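Local coordinates for protein chitin deacetylase 1 (Bombyx mori, PDB 5ZNS) that removes the N-acetyl groups from N-acetylglucosamine residues of chitin, a zinc-dependent hydrolysis that yields chitosan and acetate, at residues L345-V350 and P364-W369. Numbering follows the deposited sequence.
Sequences LTSKEV and PVNYPW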
loop_
_atom_site.group_PDB
_atom_site.type_symbol
_atom_site.label_atom_id
_atom_site.label_comp_id
_atom_site.label_asym_id
_atom_site.label_seq_id
_atom_site.Cartn_x
_atom_site.Cartn_y
_atom_site.Cartn_z
ATOM N N LEU A 345 -28.045 2.286 4.595
ATOM C CA LEU A 345 -28.253 1.436 3.433
ATOM C C LEU A 345 -28.315 -0.030 3.824
ATOM O O LEU A 345 -27.873 -0.444 4.897
ATOM C CB LEU A 345 -27.146 1.630 2.393
ATOM C CG LEU A 345 -27.013 3.037 1.806
ATOM C CD1 LEU A 345 -25.741 3.167 0.955
ATOM C CD2 LEU A 345 -28.246 3.391 0.992
ATOM N N THR A 346 -28.826 -0.815 2.887
ATOM C CA THR A 346 -29.201 -2.192 3.117
ATOM C C THR A 346 -28.923 -2.954 1.828
ATOM O O THR A 346 -28.886 -2.365 0.747
ATOM C CB THR A 346 -30.680 -2.242 3.525
ATOM O OG1 THR A 346 -30.941 -3.416 4.290
ATOM C CG2 THR A 346 -31.563 -2.206 2.317
ATOM N N SER A 347 -28.711 -4.262 1.938
ATOM C CA SER A 347 -28.490 -5.049 0.729
ATOM C C SER A 347 -28.753 -6.522 0.999
ATOM O O SER A 347 -28.333 -7.057 2.028
ATOM C CB SER A 347 -27.064 -4.884 0.191
ATOM O OG SER A 347 -26.781 -5.886 -0.781
ATOM N N LYS A 348 -29.439 -7.175 0.052
ATOM C CA LYS A 348 -29.633 -8.622 0.116
ATOM C C LYS A 348 -28.307 -9.372 0.204
ATOM O O LYS A 348 -28.281 -10.515 0.673
ATOM C CB LYS A 348 -30.413 -9.110 -1.123
ATOM C CG LYS A 348 -29.565 -9.087 -2.407
ATOM C CD LYS A 348 -30.397 -9.116 -3.692
ATOM C CE LYS A 348 -31.579 -10.053 -3.595
ATOM N NZ LYS A 348 -32.070 -10.400 -4.958
ATOM N N GLU A 349 -27.205 -8.757 -0.240
ATOM C CA GLU A 349 -25.906 -9.419 -0.224
ATOM C C GLU A 349 -25.250 -9.383 1.145
ATOM O O GLU A 349 -24.404 -10.234 1.430
ATOM C CB GLU A 349 -24.963 -8.776 -1.246
ATOM C CG GLU A 349 -25.429 -8.847 -2.696
ATOM C CD GLU A 349 -24.421 -8.219 -3.642
ATOM O OE1 GLU A 349 -23.308 -8.773 -3.767
ATOM O OE2 GLU A 349 -24.732 -7.162 -4.241
ATOM N N VAL A 350 -25.602 -8.418 1.987
ATOM C CA VAL A 350 -25.147 -8.403 3.376
ATOM C C VAL A 350 -26.391 -8.546 4.252
ATOM O O VAL A 350 -26.842 -7.583 4.885
ATOM C CB VAL A 350 -24.291 -7.153 3.670
ATOM C CG1 VAL A 350 -23.121 -7.114 2.715
ATOM C CG2 VAL A 350 -25.069 -5.860 3.476
ATOM N N PRO A 364 -27.107 6.243 -2.848
ATOM C CA PRO A 364 -27.575 5.282 -3.841
ATOM C C PRO A 364 -28.768 4.508 -3.317
ATOM O O PRO A 364 -29.211 4.689 -2.176
ATOM C CB PRO A 364 -26.353 4.381 -4.045
ATOM C CG PRO A 364 -25.758 4.334 -2.671
ATOM C CD PRO A 364 -25.898 5.759 -2.159
ATOM N N VAL A 365 -29.269 3.612 -4.152
ATOM C CA VAL A 365 -30.514 2.918 -3.867
ATOM C C VAL A 365 -30.317 1.781 -2.858
ATOM O O VAL A 365 -31.177 1.549 -1.999
ATOM C CB VAL A 365 -31.095 2.436 -5.206
ATOM C CG1 VAL A 365 -31.905 1.221 -5.007
ATOM C CG2 VAL A 365 -31.913 3.567 -5.862
ATOM N N ASN A 366 -29.206 1.045 -2.935
ATOM C CA ASN A 366 -28.924 0.024 -1.932
ATOM C C ASN A 366 -27.420 -0.002 -1.656
ATOM O O ASN A 366 -26.642 0.759 -2.244
ATOM C CB ASN A 366 -29.515 -1.334 -2.351
ATOM C CG ASN A 366 -28.680 -2.048 -3.388
ATOM O OD1 ASN A 366 -28.046 -1.415 -4.233
ATOM N ND2 ASN A 366 -28.677 -3.380 -3.337
ATOM N N TYR A 367 -27.011 -0.839 -0.696
ATOM C CA TYR A 367 -25.616 -0.836 -0.256
ATOM C C TYR A 367 -24.739 -1.495 -1.314
ATOM O O TYR A 367 -25.023 -2.620 -1.734
ATOM C CB TYR A 367 -25.452 -1.567 1.075
ATOM C CG TYR A 367 -24.075 -1.393 1.695
ATOM C CD1 TYR A 367 -23.604 -0.126 2.024
ATOM C CD2 TYR A 367 -23.248 -2.488 1.954
ATOM C CE1 TYR A 367 -22.364 0.057 2.581
ATOM C CE2 TYR A 367 -21.976 -2.308 2.526
ATOM C CZ TYR A 367 -21.549 -1.030 2.831
ATOM O OH TYR A 367 -20.309 -0.798 3.390
ATOM N N PRO A 368 -23.681 -0.830 -1.767
ATOM C CA PRO A 368 -22.768 -1.459 -2.726
ATOM C C PRO A 368 -22.117 -2.702 -2.135
ATOM O O PRO A 368 -21.732 -2.721 -0.963
ATOM C CB PRO A 368 -21.735 -0.358 -3.002
ATOM C CG PRO A 368 -22.431 0.924 -2.620
ATOM C CD PRO A 368 -23.318 0.568 -1.479
ATOM N N TRP A 369 -22.028 -3.750 -2.955
ATOM C CA TRP A 369 -21.359 -4.998 -2.594
ATOM C C TRP A 369 -20.921 -5.688 -3.882
ATOM O O TRP A 369 -21.002 -5.108 -4.968
ATOM C CB TRP A 369 -22.270 -5.898 -1.747
ATOM C CG TRP A 369 -21.535 -6.850 -0.851
ATOM C CD1 TRP A 369 -21.472 -8.214 -0.977
ATOM C CD2 TRP A 369 -20.768 -6.519 0.318
ATOM N NE1 TRP A 369 -20.706 -8.744 0.032
ATOM C CE2 TRP A 369 -20.268 -7.730 0.842
ATOM C CE3 TRP A 369 -20.454 -5.319 0.968
ATOM C CZ2 TRP A 369 -19.468 -7.777 1.985
ATOM C CZ3 TRP A 369 -19.665 -5.368 2.101
ATOM C CH2 TRP A 369 -19.177 -6.587 2.599
HETATM O O HOH W 1 -30.892 0.693 1.011
HETATM O O HOH W 2 -25.684 -4.949 -3.112
#
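Thr346 meets Tyr367 through the one direct hydrogen bond between the backbones of 345-350 and 364-369: Tyr367 N donates to Thr346 O at 2.8 Å, nearly straight (168°) but from above the carbonyl plane. Beyond it, 345-350 folds into a type I turn from Ser347 to Val350, closed by Val350 N to Ser347 O. Ser347 OG, anti to its own N (chi1 166°), accepts from Glu349 N and so adds an ST turn. A water ties this turn to the other segment: it donates to Glu349 OE2 and Tyr367 O and lies 2.7 Å from Ser347 OG.

The turn presents its last two side chains to Trp369. Val350 CG1 sits over the indole face, 3.4 Å from the centroid of the six-membered ring and 14° off its normal, a close CH-pi contact, while CG2, the other branch, reaches toward Tyr367 CD2. Glu349 comes to the indole edge, OE1 near the ring plane and 3.4 Å from Trp369 CD1, with the carboxylate almost perpendicular to the ring. Asn371 N, a hydrogen-bond donor to OE1, helps fix that carboxylate.

At the other end, Leu345 packs its CB against Tyr367 CB, and its CD1 reaches Pro364 CG at 3.8 Å, the two side chains crossing at about a right angle. Leu357 of strand 355-359 extends this apolar patch, and Phe134 of helix 117-134 touches Pro364 and Pro368. The Tyr367 ring also stacks with His80.

The arrangement is a beta turn packed on the extended run Asn366 to Trp369. It joins the loop leaving strand 341-345, part of a two-stranded antiparallel hairpin, to the C-terminal part of this CE4 deacetylase chain, which follows strand 355-359; here the Trp369 side chain lies about 7 Å from that of the zinc ligand His105.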